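Local coordinates for carbohydrate binding protein, putative, CPB33A (Cellvibrio japonicus, PDB 5FJQ) that acts as a copper-dependent lytic polysaccharide monooxygenase that is important for efficient use of chitin by this bacterium, and is seen here as its monooxygenase domain, at residues K15-G18 against P22-P25; E20-T23 against C27-A30; G48-H53 against R161-D166; F92-T97 against K103-Y108. All blocks are in the same frame, centred on the assembly; numbering follows the deposited sequence.

Contact 1 (K15-G18 against P22-P25); sequences KENG and PTHP
The Asn17 amide meets two successive backbone N-H groups, those of Thr23 and His24, which approach OD1 from opposite faces of the amide plane. The His24 ring stands almost perpendicular to this amide, with the planes 89° apart, and Pro25 CD lies over one of its faces, displaced toward the rim. Thr23 N and His24 N are each 2.9 Å from Asn17 OD1. His24 N makes the straighter bond (159° at its hydrogen) and lies nearer the carbonyl plane. Two donors thus hold one oxygen, which fixes the rotation of the amide. CG of Asn17 lies anti to the backbone N (chi1 -177°), and this carries the amide off the last turn of helix 10-17 toward the returning chain.

A water joins the same residues a second time: it donates to Asn17 O at 3.1 Å and is hydrogen-bonded to Thr23 OG1. Pro22 CA adds a C-H...O contact to Asn17 O at 3.6 Å. Gly18, where the chain leaves the helix with positive phi, brings its O to 3.2 Å from Pro22 N, which has no hydrogen to give. His24 turns its ring away from the amide, and its ND1 caps the backbone N of Ala26. Together these features mark a tight helix-to-helix connection at the surface: glycine follows helix 10-17, Asn17 near the helix's C-terminal end holds the linker through OD1, and histidine is the N-cap of helix 25-33.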
loop_
_atom_site.group_PDB
_atom_site.type_symbol
_atom_site.label_atom_id
_atom_site.label_comp_id
_atom_site.label_asym_id
_atom_site.label_seq_id
_atom_site.Cartn_x
_atom_site.Cartn_y
_atom_site.Cartn_z
ATOM N N LYS A 15 -8.086 -8.073 5.889
ATOM C CA LYS A 15 -9.344 -7.704 6.532
ATOM C C LYS A 15 -10.421 -8.700 6.167
ATOM O O LYS A 15 -11.065 -9.307 7.024
ATOM C CB LYS A 15 -9.785 -6.268 6.209
ATOM C CG LYS A 15 -11.250 -6.002 6.517
ATOM C CD LYS A 15 -11.585 -4.530 6.415
ATOM C CE LYS A 15 -11.762 -4.072 4.942
ATOM N NZ LYS A 15 -13.167 -4.444 4.479
ATOM N N GLU A 16 -10.522 -8.966 4.875
ATOM C CA GLU A 16 -11.616 -9.726 4.338
ATOM C C GLU A 16 -11.438 -11.212 4.624
ATOM O O GLU A 16 -12.401 -11.993 4.568
ATOM C CB GLU A 16 -11.574 -9.437 2.847
ATOM C CG GLU A 16 -12.278 -8.126 2.498
ATOM C CD GLU A 16 -12.372 -7.914 1.006
ATOM O OE1 GLU A 16 -12.189 -8.894 0.258
ATOM O OE2 GLU A 16 -12.640 -6.771 0.612
ATOM N N ASN A 17 -10.205 -11.628 4.905
ATOM C CA ASN A 17 -9.965 -13.015 5.294
ATOM C C ASN A 17 -10.350 -13.228 6.798
ATOM O O ASN A 17 -10.357 -14.376 7.270
ATOM C CB ASN A 17 -8.515 -13.387 5.070
ATOM C CG ASN A 17 -8.219 -14.853 5.402
ATOM O OD1 ASN A 17 -7.465 -15.165 6.357
ATOM N ND2 ASN A 17 -8.824 -15.764 4.621
ATOM N N GLY A 18 -10.659 -12.145 7.523
ATOM C CA GLY A 18 -11.060 -12.249 8.978
ATOM C C GLY A 18 -9.956 -11.745 9.897
ATOM O O GLY A 18 -8.854 -12.337 9.980
ATOM N N PRO A 22 -8.434 -15.221 11.212
ATOM C CA PRO A 22 -8.047 -15.411 9.825
ATOM C C PRO A 22 -7.809 -16.911 9.543
ATOM O O PRO A 22 -7.501 -17.696 10.455
ATOM C CB PRO A 22 -6.702 -14.667 9.734
ATOM C CG PRO A 22 -6.163 -14.618 11.104
ATOM C CD PRO A 22 -7.338 -14.685 12.046
ATOM N N THR A 23 -7.887 -17.294 8.291
ATOM C CA THR A 23 -7.614 -18.672 7.946
ATOM C C THR A 23 -6.433 -18.753 7.037
ATOM O O THR A 23 -5.879 -19.827 6.836
ATOM C CB THR A 23 -8.792 -19.318 7.182
ATOM O OG1 THR A 23 -9.090 -18.494 6.055
ATOM C CG2 THR A 23 -10.012 -19.418 8.080
ATOM N N HIS A 24 -6.052 -17.652 6.427
ATOM C CA HIS A 24 -4.983 -17.761 5.448
ATOM C C HIS A 24 -3.636 -17.642 6.209
ATOM O O HIS A 24 -3.506 -16.810 7.077
ATOM C CB HIS A 24 -5.147 -16.721 4.321
ATOM C CG HIS A 24 -3.991 -16.684 3.378
ATOM N ND1 HIS A 24 -2.690 -16.477 3.808
ATOM C CD2 HIS A 24 -3.927 -16.856 2.034
ATOM C CE1 HIS A 24 -1.876 -16.542 2.767
ATOM N NE2 HIS A 24 -2.598 -16.766 1.680
ATOM N N PRO A 25 -2.655 -18.489 5.898
ATOM C CA PRO A 25 -1.465 -18.501 6.705
ATOM C C PRO A 25 -0.733 -17.132 6.854
ATOM O O PRO A 25 -0.325 -16.800 7.951
ATOM C CB PRO A 25 -0.615 -19.591 6.039
ATOM C CG PRO A 25 -1.031 -19.524 4.604
ATOM C CD PRO A 25 -2.519 -19.366 4.712
HETATM O O HOH W 1 -11.502 -16.918 5.992
#

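Contact 2 (E20-T23 against C27-A30); sequences ENPT and CIAA
Apolar packing carries most of this contact, and it centres on the Pro22 ring, which rests on the first turn of helix 25-33. Pro22 CB lies 3.7 Å from Cys27 CB, while Pro22 CG is 3.9 Å from Ile28 CG1, so neighbouring corners of the ring meet neighbouring residues of the helix. The ring also reaches the helix backbone, since Pro22 CG is 3.7 Å from Ile28 CA.

A second group of contacts sets carbon against backbone oxygen. Pro22 CG lies 3.7 Å from Cys27 O, so the same ring corner that meets Ile28 also touches a carbonyl of the helix. Ile28 CG1 sits beside the backbone N (chi1 -67°) and the chain runs on extended to CD1 (chi2 171°), which lays the longer branch alongside the linker. Its CG1 comes within 3.4 Å of Pro22 O, and one carbon further out Ile28 CD1 is 3.5 Å from Thr23 O.

The covalent link leaves from Cys27 itself, whose SG forms a disulfide with Cys14 of helix 10-17; the Cys27 side chain also touches Asn17. The proline is therefore fitted to the helix mainly by van der Waals contact, with no hydrogen bond between 20-23 and 27-30, and a covalent constraint is added by the disulfide to helix 10-17.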
loop_
_atom_site.group_PDB
_atom_site.type_symbol
_atom_site.label_atom_id
_atom_site.label_comp_id
_atom_site.label_asym_id
_atom_site.label_seq_id
_atom_site.Cartn_x
_atom_site.Cartn_y
_atom_site.Cartn_z
ATOM N N GLU A 20 -10.137 -11.270 13.298
ATOM C CA GLU A 20 -10.029 -12.003 14.582
ATOM C C GLU A 20 -9.577 -13.469 14.394
ATOM O O GLU A 20 -8.760 -13.976 15.157
ATOM C CB GLU A 20 -11.367 -11.900 15.374
ATOM C CG GLU A 20 -11.808 -10.450 15.581
ATOM C CD GLU A 20 -10.696 -9.608 16.205
ATOM O OE1 GLU A 20 -9.851 -10.223 16.870
ATOM O OE2 GLU A 20 -10.614 -8.363 16.027
ATOM N N ASN A 21 -10.107 -14.119 13.369
ATOM C CA ASN A 21 -9.918 -15.547 13.109
ATOM C C ASN A 21 -9.560 -15.778 11.656
ATOM O O ASN A 21 -10.259 -16.462 10.955
ATOM C CB ASN A 21 -11.192 -16.325 13.411
ATOM C CG ASN A 21 -11.502 -16.364 14.896
ATOM O OD1 ASN A 21 -12.534 -15.850 15.335
ATOM N ND2 ASN A 21 -10.600 -16.969 15.689
ATOM N N PRO A 22 -8.434 -15.221 11.212
ATOM C CA PRO A 22 -8.047 -15.411 9.825
ATOM C C PRO A 22 -7.809 -16.911 9.543
ATOM O O PRO A 22 -7.501 -17.696 10.455
ATOM C CB PRO A 22 -6.702 -14.667 9.734
ATOM C CG PRO A 22 -6.163 -14.618 11.104
ATOM C CD PRO A 22 -7.338 -14.685 12.046
ATOM N N THR A 23 -7.887 -17.294 8.291
ATOM C CA THR A 23 -7.614 -18.672 7.946
ATOM C C THR A 23 -6.433 -18.753 7.037
ATOM O O THR A 23 -5.879 -19.827 6.836
ATOM C CB THR A 23 -8.792 -19.318 7.182
ATOM O OG1 THR A 23 -9.090 -18.494 6.055
ATOM C CG2 THR A 23 -10.012 -19.418 8.080
ATOM N N CYS A 27 -2.140 -14.118 6.854
ATOM C CA CYS A 27 -2.934 -13.253 7.727
ATOM C C CYS A 27 -2.925 -13.785 9.151
ATOM O O CYS A 27 -3.012 -13.012 10.078
ATOM C CB CYS A 27 -4.417 -13.109 7.219
ATOM S SG CYS A 27 -4.561 -12.535 5.491
ATOM N N ILE A 28 -2.853 -15.120 9.311
ATOM C CA ILE A 28 -2.706 -15.719 10.656
ATOM C C ILE A 28 -1.392 -15.156 11.234
ATOM O O ILE A 28 -1.318 -14.729 12.428
ATOM C CB ILE A 28 -2.670 -17.263 10.570
ATOM C CG1 ILE A 28 -4.083 -17.813 10.100
ATOM C CG2 ILE A 28 -2.396 -17.830 11.945
ATOM C CD1 ILE A 28 -4.052 -19.308 9.784
ATOM N N ALA A 29 -0.342 -15.162 10.420
ATOM C CA ALA A 29 0.967 -14.584 10.894
ATOM C C ALA A 29 0.801 -13.066 11.241
ATOM O O ALA A 29 1.179 -12.635 12.338
ATOM C CB ALA A 29 2.032 -14.762 9.860
ATOM N N ALA A 30 0.198 -12.310 10.311
ATOM C CA ALA A 30 -0.059 -10.915 10.543
ATOM C C ALA A 30 -0.844 -10.684 11.862
ATOM O O ALA A 30 -0.546 -9.749 12.565
ATOM C CB ALA A 30 -0.754 -10.278 9.363
#

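Contact 3 (G48-H53 against R161-D166); sequences GVRDNH and RDWDRD
Arg50 directs its CG to the side of the backbone N (chi1 -56°), and Trp163 holds its indole in the crowded position between backbone N and carbonyl carbon (chi1 65°); together these turns lay the arginine's carbons across one face of the indole. Arg50 CB stands 3.8 Å above that ring plane, over its centre. Further out, Arg50 CD is 3.5 Å from Trp163 CD1 and makes a CH-pi contact with the five-membered ring. The chain then bends at chi3, leaving Arg50 CZ 5.1 Å from the centroid of the Trp163 five-membered ring, at most a weak cation-pi attraction. At the other end of the indole, Asp51 CB meets Trp163 CH2 at 3.9 Å.

The two loops extend from strands of the larger mixed sheet of the LPMO domain: 48-53 follows strand 45-47, and the loop at 161-166 leads from strand 152-161 into strand 169-178. They meet at the end of the sheet near the copper; about 10 Å separates the side chains of Trp163 and the copper ligand His100.

Each loop is braced internally. Arg50 N donates to Asn52 OD1 at 2.7 Å. Asp162 OD1 accepts from Asp164 N, nearly along the C-O axis, to form an Asx turn around Trp163. Arg161 NH2 bridges to Asp166 OD1 at 2.9 Å, and the Arg161 NH1 has a second acid in Glu169. The Gln160 side chain, from strand 152-161, accepts from Asp51 N and donates to Val49 O, while Asp51 OD1 forms a salt bridge with Arg106 NH1.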
loop_
_atom_site.group_PDB
_atom_site.type_symbol
_atom_site.label_atom_id
_atom_site.label_comp_id
_atom_site.label_asym_id
_atom_site.label_seq_id
_atom_site.Cartn_x
_atom_site.Cartn_y
_atom_site.Cartn_z
ATOM N N GLY A 48 1.759 15.215 9.199
ATOM C CA GLY A 48 2.880 16.127 9.031
ATOM C C GLY A 48 3.759 15.890 7.816
ATOM O O GLY A 48 4.731 16.620 7.627
ATOM N N VAL A 49 3.455 14.886 6.999
ATOM C CA VAL A 49 4.393 14.505 5.936
ATOM C C VAL A 49 4.222 15.419 4.730
ATOM O O VAL A 49 3.112 15.739 4.342
ATOM C CB VAL A 49 4.267 13.039 5.515
ATOM C CG1 VAL A 49 5.428 12.650 4.611
ATOM C CG2 VAL A 49 4.286 12.105 6.708
ATOM N N ARG A 50 5.344 15.889 4.175
ATOM C CA ARG A 50 5.349 16.819 3.046
ATOM C C ARG A 50 6.357 16.289 2.012
ATOM O O ARG A 50 7.548 16.740 1.981
ATOM C CB ARG A 50 5.684 18.249 3.513
ATOM C CG ARG A 50 4.767 18.817 4.627
ATOM C CD ARG A 50 4.794 20.325 4.703
ATOM N NE ARG A 50 6.016 20.750 5.377
ATOM C CZ ARG A 50 7.141 21.106 4.761
ATOM N NH1 ARG A 50 7.249 21.140 3.418
ATOM N NH2 ARG A 50 8.186 21.469 5.501
ATOM N N ASP A 51 5.943 15.233 1.297
ATOM C CA ASP A 51 6.754 14.560 0.271
ATOM C C ASP A 51 8.153 14.069 0.793
ATOM O O ASP A 51 9.190 14.179 0.118
ATOM C CB ASP A 51 6.830 15.550 -0.906
ATOM C CG ASP A 51 7.520 14.985 -2.102
ATOM O OD1 ASP A 51 7.256 13.824 -2.454
ATOM O OD2 ASP A 51 8.361 15.720 -2.628
ATOM N N ASN A 52 8.183 13.661 2.083
ATOM C CA ASN A 52 9.420 13.229 2.727
ATOM C C ASN A 52 9.125 12.005 3.583
ATOM O O ASN A 52 9.428 11.955 4.789
ATOM C CB ASN A 52 9.997 14.354 3.568
ATOM C CG ASN A 52 8.948 15.043 4.417
ATOM O OD1 ASN A 52 7.754 14.627 4.433
ATOM N ND2 ASN A 52 9.356 16.115 5.093
ATOM N N HIS A 53 8.441 11.057 2.956
ATOM C CA HIS A 53 7.892 9.876 3.618
ATOM C C HIS A 53 8.937 9.029 4.278
ATOM O O HIS A 53 8.671 8.373 5.293
ATOM C CB HIS A 53 7.173 8.989 2.577
ATOM C CG HIS A 53 6.343 9.745 1.621
ATOM N ND1 HIS A 53 5.110 10.262 1.957
ATOM C CD2 HIS A 53 6.543 10.049 0.315
ATOM C CE1 HIS A 53 4.608 10.888 0.909
ATOM N NE2 HIS A 53 5.440 10.748 -0.107
ATOM N N ARG A 161 -1.498 14.121 0.597
ATOM C CA ARG A 161 -2.499 15.172 0.821
ATOM C C ARG A 161 -1.798 16.524 0.560
ATOM O O ARG A 161 -0.615 16.710 0.921
ATOM C CB ARG A 161 -3.041 15.068 2.258
ATOM C CG ARG A 161 -4.051 16.146 2.661
ATOM C CD ARG A 161 -4.716 15.767 3.968
ATOM N NE ARG A 161 -5.813 16.680 4.315
ATOM C CZ ARG A 161 -6.325 16.773 5.547
ATOM N NH1 ARG A 161 -5.838 15.988 6.497
ATOM N NH2 ARG A 161 -7.302 17.632 5.834
ATOM N N ASP A 162 -2.489 17.457 -0.094
ATOM C CA ASP A 162 -1.837 18.702 -0.524
ATOM C C ASP A 162 -1.637 19.677 0.626
ATOM O O ASP A 162 -2.602 20.298 1.064
ATOM C CB ASP A 162 -2.666 19.368 -1.606
ATOM C CG ASP A 162 -1.914 20.469 -2.278
ATOM O OD1 ASP A 162 -1.199 21.208 -1.610
ATOM O OD2 ASP A 162 -2.019 20.557 -3.495
ATOM N N TRP A 163 -0.388 19.829 1.113
ATOM C CA TRP A 163 -0.219 20.587 2.345
ATOM C C TRP A 163 -0.308 22.105 2.089
ATOM O O TRP A 163 -0.445 22.889 3.037
ATOM C CB TRP A 163 1.097 20.248 3.050
ATOM C CG TRP A 163 2.238 20.647 2.244
ATOM C CD1 TRP A 163 2.836 21.882 2.200
ATOM C CD2 TRP A 163 2.917 19.830 1.279
ATOM N NE1 TRP A 163 3.869 21.884 1.269
ATOM C CE2 TRP A 163 3.944 20.638 0.691
ATOM C CE3 TRP A 163 2.762 18.489 0.847
ATOM C CZ2 TRP A 163 4.822 20.137 -0.281
ATOM C CZ3 TRP A 163 3.620 17.995 -0.115
ATOM C CH2 TRP A 163 4.654 18.814 -0.672
ATOM N N ASP A 164 -0.188 22.526 0.839
ATOM C CA ASP A 164 -0.351 23.957 0.517
ATOM C C ASP A 164 -1.801 24.326 0.471
ATOM O O ASP A 164 -2.154 25.489 0.702
ATOM C CB ASP A 164 0.248 24.280 -0.830
ATOM C CG ASP A 164 1.748 24.339 -0.781
ATOM O OD1 ASP A 164 2.276 25.006 0.147
ATOM O OD2 ASP A 164 2.368 23.683 -1.641
ATOM N N ARG A 165 -2.655 23.350 0.197
ATOM C CA ARG A 165 -4.030 23.681 -0.081
ATOM C C ARG A 165 -4.924 23.204 1.036
ATOM O O ARG A 165 -6.141 23.392 0.982
ATOM C CB ARG A 165 -4.458 23.097 -1.463
ATOM C CG ARG A 165 -3.771 23.758 -2.671
ATOM C CD ARG A 165 -4.430 23.482 -4.001
ATOM N NE ARG A 165 -4.046 22.172 -4.550
ATOM C CZ ARG A 165 -4.891 21.181 -4.882
ATOM N NH1 ARG A 165 -6.205 21.362 -4.725
ATOM N NH2 ARG A 165 -4.413 20.016 -5.362
ATOM N N ASP A 166 -4.349 22.525 2.021
ATOM C CA ASP A 166 -5.165 21.652 2.851
ATOM C C ASP A 166 -4.482 21.244 4.131
ATOM O O ASP A 166 -4.684 21.919 5.129
ATOM C CB ASP A 166 -5.697 20.436 2.018
ATOM C CG ASP A 166 -6.672 19.567 2.780
ATOM O OD1 ASP A 166 -6.928 19.790 4.003
ATOM O OD2 ASP A 166 -7.183 18.613 2.151
#

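Contact 4 (F92-T97 against K103-Y108); sequences FVWTNT and KYFRYY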
loop_
_atom_site.group_PDB
_atom_site.type_symbol
_atom_site.label_atom_id
_atom_site.label_comp_id
_atom_site.label_asym_id
_atom_site.label_seq_id
_atom_site.Cartn_x
_atom_site.Cartn_y
_atom_site.Cartn_z
ATOM N N PHE A 92 -5.778 0.880 -10.706
ATOM C CA PHE A 92 -5.659 0.904 -9.241
ATOM C C PHE A 92 -6.613 1.950 -8.693
ATOM O O PHE A 92 -6.700 3.085 -9.182
ATOM C CB PHE A 92 -4.216 1.216 -8.821
ATOM C CG PHE A 92 -3.249 0.099 -9.096
ATOM C CD1 PHE A 92 -2.765 -0.138 -10.389
ATOM C CD2 PHE A 92 -2.886 -0.761 -8.106
ATOM C CE1 PHE A 92 -1.896 -1.199 -10.625
ATOM C CE2 PHE A 92 -2.023 -1.836 -8.338
ATOM C CZ PHE A 92 -1.532 -2.051 -9.596
ATOM N N VAL A 93 -7.353 1.559 -7.680
ATOM C CA VAL A 93 -8.447 2.388 -7.276
ATOM C C VAL A 93 -8.290 2.595 -5.806
ATOM O O VAL A 93 -8.153 1.597 -5.086
ATOM C CB VAL A 93 -9.818 1.670 -7.507
ATOM C CG1 VAL A 93 -10.935 2.466 -6.842
ATOM C CG2 VAL A 93 -10.084 1.390 -9.015
ATOM N N TRP A 94 -8.372 3.862 -5.393
ATOM C CA TRP A 94 -8.340 4.215 -3.966
ATOM C C TRP A 94 -9.781 4.515 -3.601
ATOM O O TRP A 94 -10.419 5.345 -4.241
ATOM C CB TRP A 94 -7.480 5.452 -3.661
ATOM C CG TRP A 94 -5.984 5.235 -3.558
ATOM C CD1 TRP A 94 -5.151 5.086 -4.585
ATOM C CD2 TRP A 94 -5.154 5.285 -2.371
ATOM N NE1 TRP A 94 -3.843 4.934 -4.177
ATOM C CE2 TRP A 94 -3.804 5.088 -2.807
ATOM C CE3 TRP A 94 -5.412 5.461 -0.992
ATOM C CZ2 TRP A 94 -2.733 5.059 -1.935
ATOM C CZ3 TRP A 94 -4.355 5.438 -0.125
ATOM C CH2 TRP A 94 -3.005 5.207 -0.584
ATOM N N THR A 95 -10.292 3.812 -2.603
ATOM C CA THR A 95 -11.575 4.159 -2.029
ATOM C C THR A 95 -11.271 5.028 -0.823
ATOM O O THR A 95 -10.683 4.577 0.166
ATOM C CB THR A 95 -12.376 2.908 -1.633
ATOM O OG1 THR A 95 -12.651 2.201 -2.833
ATOM C CG2 THR A 95 -13.691 3.321 -0.983
ATOM N N ASN A 96 -11.657 6.289 -0.951
ATOM C CA ASN A 96 -11.447 7.286 0.033
ATOM C C ASN A 96 -12.635 7.427 0.979
ATOM O O ASN A 96 -13.738 7.704 0.533
ATOM C CB ASN A 96 -11.099 8.604 -0.669
ATOM C CG ASN A 96 -9.876 8.446 -1.534
ATOM O OD1 ASN A 96 -9.125 7.493 -1.325
ATOM N ND2 ASN A 96 -9.752 9.262 -2.588
ATOM N N THR A 97 -12.407 7.240 2.274
ATOM C CA THR A 97 -13.501 7.417 3.246
ATOM C C THR A 97 -13.667 8.873 3.565
ATOM O O THR A 97 -14.766 9.311 3.891
ATOM C CB THR A 97 -13.243 6.606 4.529
ATOM O OG1 THR A 97 -12.041 7.104 5.208
ATOM C CG2 THR A 97 -13.190 5.099 4.146
ATOM N N LYS A 103 -1.741 16.358 -3.483
ATOM C CA LYS A 103 -0.502 16.696 -4.187
ATOM C C LYS A 103 -0.226 15.603 -5.225
ATOM O O LYS A 103 0.112 15.887 -6.408
ATOM C CB LYS A 103 0.640 16.848 -3.190
ATOM C CG LYS A 103 1.887 17.474 -3.788
ATOM C CD LYS A 103 1.662 18.928 -4.151
ATOM C CE LYS A 103 2.296 19.858 -3.133
ATOM N NZ LYS A 103 1.804 21.253 -3.290
ATOM N N TYR A 104 -0.428 14.349 -4.830
ATOM C CA TYR A 104 -0.276 13.193 -5.752
ATOM C C TYR A 104 -0.688 11.840 -5.198
ATOM O O TYR A 104 -0.672 11.603 -3.955
ATOM C CB TYR A 104 1.187 13.059 -6.224
ATOM C CG TYR A 104 2.208 12.940 -5.125
ATOM C CD1 TYR A 104 2.371 11.734 -4.404
ATOM C CD2 TYR A 104 3.072 13.982 -4.864
ATOM C CE1 TYR A 104 3.349 11.607 -3.437
ATOM C CE2 TYR A 104 4.060 13.878 -3.897
ATOM C CZ TYR A 104 4.188 12.696 -3.173
ATOM O OH TYR A 104 5.130 12.637 -2.205
ATOM N N PHE A 105 -1.019 10.928 -6.095
ATOM C CA PHE A 105 -0.961 9.490 -5.745
ATOM C C PHE A 105 0.213 8.949 -6.519
ATOM O O PHE A 105 0.258 9.069 -7.809
ATOM C CB PHE A 105 -2.244 8.704 -6.146
ATOM C CG PHE A 105 -3.482 9.095 -5.339
ATOM C CD1 PHE A 105 -4.230 10.219 -5.684
ATOM C CD2 PHE A 105 -3.838 8.390 -4.181
ATOM C CE1 PHE A 105 -5.371 10.621 -4.944
ATOM C CE2 PHE A 105 -4.962 8.782 -3.443
ATOM C CZ PHE A 105 -5.707 9.910 -3.799
ATOM N N ARG A 106 1.104 8.259 -5.815
ATOM C CA ARG A 106 2.212 7.607 -6.479
ATOM C C ARG A 106 2.247 6.110 -6.260
ATOM O O ARG A 106 1.901 5.608 -5.170
ATOM C CB ARG A 106 3.585 8.164 -5.997
ATOM C CG ARG A 106 3.903 9.510 -6.577
ATOM C CD ARG A 106 5.208 10.036 -5.987
ATOM N NE ARG A 106 5.406 11.379 -6.536
ATOM C CZ ARG A 106 6.252 12.294 -6.048
ATOM N NH1 ARG A 106 6.927 12.045 -4.950
ATOM N NH2 ARG A 106 6.344 13.499 -6.609
ATOM N N TYR A 107 2.673 5.414 -7.320
ATOM C CA TYR A 107 2.939 4.005 -7.204
ATOM C C TYR A 107 4.377 3.635 -7.461
ATOM O O TYR A 107 5.012 4.128 -8.452
ATOM C CB TYR A 107 2.056 3.211 -8.161
ATOM C CG TYR A 107 0.590 3.446 -7.887
ATOM C CD1 TYR A 107 0.023 4.706 -8.097
ATOM C CD2 TYR A 107 -0.207 2.435 -7.384
ATOM C CE1 TYR A 107 -1.338 4.933 -7.884
ATOM C CE2 TYR A 107 -1.580 2.628 -7.180
ATOM C CZ TYR A 107 -2.102 3.886 -7.359
ATOM O OH TYR A 107 -3.397 4.080 -7.110
ATOM N N TYR A 108 4.805 2.627 -6.690
ATOM C CA TYR A 108 6.170 2.041 -6.803
ATOM C C TYR A 108 6.009 0.557 -6.914
ATOM O O TYR A 108 4.907 0.005 -6.622
ATOM C CB TYR A 108 7.029 2.368 -5.566
ATOM C CG TYR A 108 7.179 3.830 -5.343
ATOM C CD1 TYR A 108 6.103 4.623 -4.851
ATOM C CD2 TYR A 108 8.421 4.452 -5.593
ATOM C CE1 TYR A 108 6.265 5.992 -4.678
ATOM C CE2 TYR A 108 8.570 5.791 -5.401
ATOM C CZ TYR A 108 7.537 6.538 -4.946
ATOM O OH TYR A 108 7.792 7.839 -4.819
#
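Trp94 and Phe105 form one tightly packed part of this contact: Phe105 turns an edge to the indole face in an edge-to-face pair, with Phe105 CD2 3.4 Å above the Trp94 ring plane and displaced toward the rim. The planes meet at 54°. At the indole edge, near its plane, lies the Tyr107 hydroxyl, but the bond from Trp94 NE1 to Tyr107 OH is weak, bent to 120° at 3.1 Å; NE1 has a stronger partner in Ser157 OG, and the hydroxyl in His142 ND1. Phe92 packs as closely, with CB 3.4 Å from Tyr107 CE2, although its ring leads away and meets the Tyr107 ring obliquely.

Packing is looser toward the copper end, where Asn96 ND2 comes no nearer to Phe105 than 4.3 Å at CZ and binds Glu137 O and Ser140 OG instead. Val93 and Arg106 point away from the interface, and both are partly exposed. The strand segments approach no closer than 10.4 Å between axes and cross at 133°, so the contact between them is made through side chains. This aromatic cluster between two facing sheets is part of the core of the immunoglobulin-like beta-sandwich characteristic of LPMO domains.

Overall arrangement
Contacts 1 and 2 overlap along the chain, sharing Pro22 and Thr23, and lie with centres 5 Å apart where helix 10-17 passes into helix 25-33. Contacts 3 and 4 follow later in the chain, and contact 4 falls entirely between the two segments of contact 3. Their centres are 14 Å apart and they touch: Trp163 packs on Lys103, and Tyr104 OH is probably hydrogen-bonded to His53 NE2. Contact 4 joins the three-strand sheet to the larger mixed sheet, whose loops form contact 3 near the copper. Contacts 1 and 3 are about 33 Å apart between centres, on opposite sides of the chain's centre, so the helical connection lies far from the copper-side loops within one domain.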